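Local coordinates for metallo-beta-lactamase domain-containing protein (Enterococcus faecalis, PDB 2AZ4) that is of unknown function but carries a two-zinc metallo-beta-lactamase fold and is probably a metal-dependent hydrolase, perhaps an exonuclease acting on RNA, at residues 381-385 with 386-390; 189-192 with 193-197. All coordinates share one frame; numbering follows the deposited sequence.

Overall arrangement
Along the chain the two contacts follow in series, neither nesting in nor crossing the other. Contact 2 comes first: after strand 182-186 the loop 189-197 leaves the zinc pair at Asp189 and turns back on itself before helix 197-207. Nearly two hundred residues later comes the loop leaving edge strand 373-376 of the six-stranded parallel sheet, which contact 1 closes at the start of helix 385-395. The contact centres lie about 9 Å apart, and the two loops touch directly: Gly381 and His382 pack against Arg191, His193 and Asp189, Ala383 rests on Leu190, and one water belongs to both. The parallel sheet is thereby tied to the zinc-bearing loop.

Contact 1: residues 381-385 with 386-390; sequences GHAIP and EDLDK
Ala383 and Leu388 meet on the inner side of this helix start, where the Ala383 methyl CB lies 3.7 Å from Leu388 CD2. Both residues are buried; the Ser219 loop adjoins Leu388, and Ser219 OG is hydrogen-bonded to Ala383 O. Leu388 N donates to Ile384 O at 3.0 Å, approaching nearly head-on to the carbonyl (C=O...N 171°), while Asp387 N adds a shorter but poorly angled, weak bond to the same oxygen. Pro385 O receives a long, weak bond from Asp389 N. This is the opening turn of helix 385-395, with Ile384 at the N-cap position and Pro385, which has no N-H to leave unpaired, in the first turn. Buried Asp387 belongs to the compact part as well. Its OD2 accepts a hydrogen bond from a water 2.6 Å away, and this water in turn accepts a longer bond from Ile384 N, bridging the residue before the helix to its first turn.

Toward solvent the fit slackens. Exposed Ile384 sets CG1 between its backbone N and carbonyl carbon (chi1 67°), which brings that methylene across the carboxylate of Asp387, 3.5 Å from OD2. Farther out, the salt bridges from Lys390 NZ to Asp387 OD1 and Glu386 OE1 are long, 3.8 Å each, a loose network from buried Asp387 out to the exposed Glu386 and Lys390.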
loop_
_atom_site.group_PDB
_atom_site.type_symbol
_atom_site.label_atom_id
_atom_site.label_comp_id
_atom_site.label_asym_id
_atom_site.label_seq_id
_atom_site.Cartn_x
_atom_site.Cartn_y
_atom_site.Cartn_z
ATOM N N GLY A 381 7.839 -4.020 -2.585
ATOM C CA GLY A 381 6.885 -4.547 -1.634
ATOM C C GLY A 381 6.236 -5.874 -2.046
ATOM O O GLY A 381 5.539 -6.481 -1.235
ATOM N N HIS A 382 6.456 -6.316 -3.294
ATOM C CA HIS A 382 5.753 -7.485 -3.859
ATOM C C HIS A 382 6.612 -8.729 -3.961
ATOM O O HIS A 382 7.832 -8.635 -4.149
ATOM C CB HIS A 382 5.149 -7.155 -5.228
ATOM C CG HIS A 382 4.087 -6.106 -5.162
ATOM N ND1 HIS A 382 2.791 -6.385 -4.794
ATOM C CD2 HIS A 382 4.137 -4.770 -5.389
ATOM C CE1 HIS A 382 2.084 -5.268 -4.801
ATOM N NE2 HIS A 382 2.871 -4.276 -5.174
ATOM N N ALA A 383 5.977 -9.886 -3.785
ATOM C CA ALA A 383 6.682 -11.171 -3.833
ATOM C C ALA A 383 7.350 -11.281 -5.187
ATOM O O ALA A 383 6.718 -11.002 -6.198
ATOM C CB ALA A 383 5.708 -12.312 -3.633
ATOM N N ILE A 384 8.626 -11.648 -5.218
ATOM C CA ILE A 384 9.290 -11.860 -6.503
ATOM C C ILE A 384 8.651 -13.102 -7.202
ATOM O O ILE A 384 8.004 -13.906 -6.537
ATOM C CB ILE A 384 10.825 -11.997 -6.333
ATOM C CG1 ILE A 384 11.169 -13.284 -5.583
ATOM C CG2 ILE A 384 11.384 -10.766 -5.609
ATOM C CD1 ILE A 384 12.699 -13.534 -5.382
ATOM N N PRO A 385 8.787 -13.237 -8.544
ATOM C CA PRO A 385 8.060 -14.347 -9.201
ATOM C C PRO A 385 8.268 -15.707 -8.512
ATOM O O PRO A 385 7.299 -16.405 -8.233
ATOM C CB PRO A 385 8.622 -14.333 -10.624
ATOM C CG PRO A 385 8.971 -12.877 -10.860
ATOM C CD PRO A 385 9.532 -12.415 -9.520
ATOM N N GLU A 386 9.517 -16.043 -8.194
ATOM C CA GLU A 386 9.855 -17.236 -7.410
ATOM C C GLU A 386 9.050 -17.383 -6.126
ATOM O O GLU A 386 8.625 -18.495 -5.767
ATOM C CB GLU A 386 11.341 -17.181 -7.027
ATOM C CG GLU A 386 12.051 -18.495 -7.045
ATOM C CD GLU A 386 13.552 -18.312 -7.294
ATOM O OE1 GLU A 386 14.266 -17.809 -6.388
ATOM O OE2 GLU A 386 14.014 -18.657 -8.410
ATOM N N ASP A 387 8.859 -16.274 -5.409
ATOM C CA ASP A 387 8.225 -16.335 -4.096
ATOM C C ASP A 387 6.726 -16.482 -4.223
ATOM O O ASP A 387 6.093 -17.028 -3.356
ATOM C CB ASP A 387 8.626 -15.123 -3.232
ATOM C CG ASP A 387 10.093 -15.204 -2.778
ATOM O OD1 ASP A 387 10.691 -16.282 -2.977
ATOM O OD2 ASP A 387 10.655 -14.214 -2.245
ATOM N N LEU A 388 6.172 -15.994 -5.326
ATOM C CA LEU A 388 4.760 -16.206 -5.631
ATOM C C LEU A 388 4.470 -17.701 -5.750
ATOM O O LEU A 388 3.552 -18.187 -5.127
ATOM C CB LEU A 388 4.379 -15.478 -6.919
ATOM C CG LEU A 388 4.261 -13.951 -6.868
ATOM C CD1 LEU A 388 4.130 -13.361 -8.267
ATOM C CD2 LEU A 388 3.095 -13.499 -5.978
ATOM N N ASP A 389 5.287 -18.419 -6.530
ATOM C CA ASP A 389 5.220 -19.894 -6.601
ATOM C C ASP A 389 5.429 -20.572 -5.255
ATOM O O ASP A 389 4.771 -21.567 -4.954
ATOM C CB ASP A 389 6.242 -20.441 -7.606
ATOM C CG ASP A 389 5.965 -19.994 -9.033
ATOM O OD1 ASP A 389 4.779 -19.852 -9.403
ATOM O OD2 ASP A 389 6.938 -19.790 -9.793
ATOM N N LYS A 390 6.338 -20.049 -4.426
ATOM C CA LYS A 390 6.543 -20.646 -3.115
ATOM C C LYS A 390 5.315 -20.466 -2.226
ATOM O O LYS A 390 4.977 -21.353 -1.452
ATOM C CB LYS A 390 7.797 -20.101 -2.422
ATOM C CG LYS A 390 9.090 -20.704 -2.920
ATOM C CD LYS A 390 10.299 -19.786 -2.666
ATOM C CE LYS A 390 11.510 -20.302 -3.468
ATOM N NZ LYS A 390 12.764 -19.469 -3.339
HETATM O O HOH W 1 9.369 -12.020 -2.040
#

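Contact 2: residues 189-192 with 193-197. With ZN (zinc ion), chain C; ZN (zinc ion), chain D.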
loop_
_atom_site.group_PDB
_atom_site.type_symbol
_atom_site.label_atom_id
_atom_site.label_comp_id
_atom_site.label_asym_id
_atom_site.label_seq_id
_atom_site.Cartn_x
_atom_site.Cartn_y
_atom_site.Cartn_z
ATOM N N ASP A 189 -1.739 -7.517 -0.909
ATOM C CA ASP A 189 -0.380 -7.453 -1.432
ATOM C C ASP A 189 0.571 -8.035 -0.407
ATOM O O ASP A 189 0.377 -7.808 0.788
ATOM C CB ASP A 189 0.011 -5.995 -1.651
ATOM C CG ASP A 189 -0.644 -5.378 -2.844
ATOM O OD1 ASP A 189 -1.450 -6.027 -3.550
ATOM O OD2 ASP A 189 -0.336 -4.208 -3.097
ATOM N N LEU A 190 1.609 -8.751 -0.868
ATOM C CA LEU A 190 2.538 -9.454 0.024
ATOM C C LEU A 190 3.852 -9.933 -0.593
ATOM O O LEU A 190 3.998 -10.024 -1.799
ATOM C CB LEU A 190 1.902 -10.647 0.737
ATOM C CG LEU A 190 0.968 -11.714 0.145
ATOM C CD1 LEU A 190 0.931 -11.922 -1.363
ATOM C CD2 LEU A 190 1.106 -13.012 0.884
ATOM N N ARG A 191 4.795 -10.272 0.274
ATOM C CA ARG A 191 6.144 -10.672 -0.159
ATOM C C ARG A 191 6.742 -11.575 0.903
ATOM O O ARG A 191 6.148 -11.759 1.970
ATOM C CB ARG A 191 7.030 -9.426 -0.371
ATOM C CG ARG A 191 7.210 -8.591 0.909
ATOM C CD ARG A 191 8.150 -7.405 0.703
ATOM N NE ARG A 191 8.149 -6.504 1.854
ATOM C CZ ARG A 191 8.836 -5.366 1.933
ATOM N NH1 ARG A 191 9.579 -4.959 0.924
ATOM N NH2 ARG A 191 8.770 -4.629 3.031
ATOM N N LEU A 192 7.927 -12.113 0.617
ATOM C CA LEU A 192 8.644 -12.977 1.544
ATOM C C LEU A 192 10.065 -12.475 1.836
ATOM O O LEU A 192 10.872 -13.199 2.451
ATOM C CB LEU A 192 8.717 -14.402 0.958
ATOM C CG LEU A 192 7.494 -15.315 1.181
ATOM C CD1 LEU A 192 7.648 -16.632 0.427
ATOM C CD2 LEU A 192 7.312 -15.585 2.679
ATOM N N HIS A 193 10.376 -11.256 1.401
ATOM C CA HIS A 193 11.704 -10.687 1.613
ATOM C C HIS A 193 11.705 -9.359 2.409
ATOM O O HIS A 193 12.668 -8.597 2.358
ATOM C CB HIS A 193 12.422 -10.515 0.264
ATOM C CG HIS A 193 11.813 -9.469 -0.615
ATOM N ND1 HIS A 193 10.775 -9.731 -1.484
ATOM C CD2 HIS A 193 12.090 -8.148 -0.750
ATOM C CE1 HIS A 193 10.447 -8.624 -2.125
ATOM N NE2 HIS A 193 11.231 -7.651 -1.699
ATOM N N GLY A 194 10.629 -9.079 3.134
ATOM C CA GLY A 194 10.503 -7.807 3.870
ATOM C C GLY A 194 11.017 -7.852 5.301
ATOM O O GLY A 194 11.900 -8.650 5.633
ATOM N N HIS A 195 10.474 -6.974 6.140
ATOM C CA HIS A 195 10.875 -6.871 7.536
ATOM C C HIS A 195 10.419 -8.083 8.334
ATOM O O HIS A 195 11.070 -8.468 9.304
ATOM C CB HIS A 195 10.291 -5.606 8.193
ATOM C CG HIS A 195 10.524 -4.351 7.400
ATOM N ND1 HIS A 195 11.744 -3.712 7.361
ATOM C CD2 HIS A 195 9.693 -3.633 6.601
ATOM C CE1 HIS A 195 11.651 -2.646 6.582
ATOM N NE2 HIS A 195 10.418 -2.583 6.099
ATOM N N ASN A 196 9.293 -8.665 7.945
ATOM C CA ASN A 196 8.702 -9.733 8.726
ATOM C C ASN A 196 8.275 -10.899 7.841
ATOM O O ASN A 196 7.094 -11.171 7.730
ATOM C CB ASN A 196 7.497 -9.197 9.526
ATOM C CG ASN A 196 7.875 -8.075 10.516
ATOM O OD1 ASN A 196 8.511 -8.323 11.558
ATOM N ND2 ASN A 196 7.438 -6.841 10.217
ATOM N N ARG A 197 9.233 -11.577 7.209
ATOM C CA ARG A 197 8.902 -12.692 6.303
ATOM C C ARG A 197 8.046 -13.788 6.987
ATOM O O ARG A 197 7.187 -14.433 6.360
ATOM C CB ARG A 197 10.177 -13.241 5.641
ATOM C CG ARG A 197 10.596 -14.663 5.974
ATOM C CD ARG A 197 11.892 -15.036 5.246
ATOM N NE ARG A 197 11.899 -16.442 4.838
ATOM C CZ ARG A 197 11.778 -16.864 3.574
ATOM N NH1 ARG A 197 11.795 -18.164 3.318
ATOM N NH2 ARG A 197 11.679 -15.997 2.556
HETATM ZN ZN ZN C . 0.559 -2.369 -1.855
HETATM ZN ZN ZN D . -1.449 -3.036 -4.660
HETATM O O HOH W 1 9.369 -12.020 -2.040
HETATM O O HOH W 2 1.899 -2.084 -3.568
HETATM O O HOH W 3 -0.484 -1.212 -3.563
HETATM O O HOH W 4 0.553 -2.763 -5.842
#
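Arg191 runs past His193 and Gly194 as an extended rod, and each step of it has a neighbour. With chi1 at 61° and the next two torsions near 180°, the chain runs straight from CG to NE alongside the residues that follow. CB lies 3.9 Å from His193 CE1. CG keeps a wider distance, with Gly194 N its nearest neighbour across the contact. CD then sits over one face of the His193 ring, 4.0 Å from its centroid, a CH-pi contact made nearly along the ring normal. Beyond it NE comes 3.4 Å from Gly194 CA, which covers one face of the guanidinium near its rim; CZ lies almost as close to the same carbon. At the tip NH2 nears His195 CD2 at 3.8 Å, with guanidinium and imidazole planes 79° apart. The charge itself is answered elsewhere: NE forms a salt bridge with Asp166 OD1 and NH2 with Glu237 OE2, while Ser380 O accepts from NH1.

The turn is closed by Arg197, which is bent at chi3 and curls back to give NH2 to Leu192 O at 2.9 Å, the oxygen lying close to the guanidinium plane and the donor tilted 25° from the carbonyl plane. The water held by Asp387 and Ile384 lies in the plane of the His193 ring, 2.7 Å from ND1, and accepts a hydrogen bond from Leu192 N.

At the start of the loop, Asp189 OD2 binds the zinc of chain C at 2.4 Å, alongside His92, His94 and His167, and the zinc of chain D at 2.2 Å, alongside Asp96, His97 and His404. A water also spans the pair. Asp189 is thus the bridging aspartate of the dinuclear centre in the metallo-beta-lactamase fold.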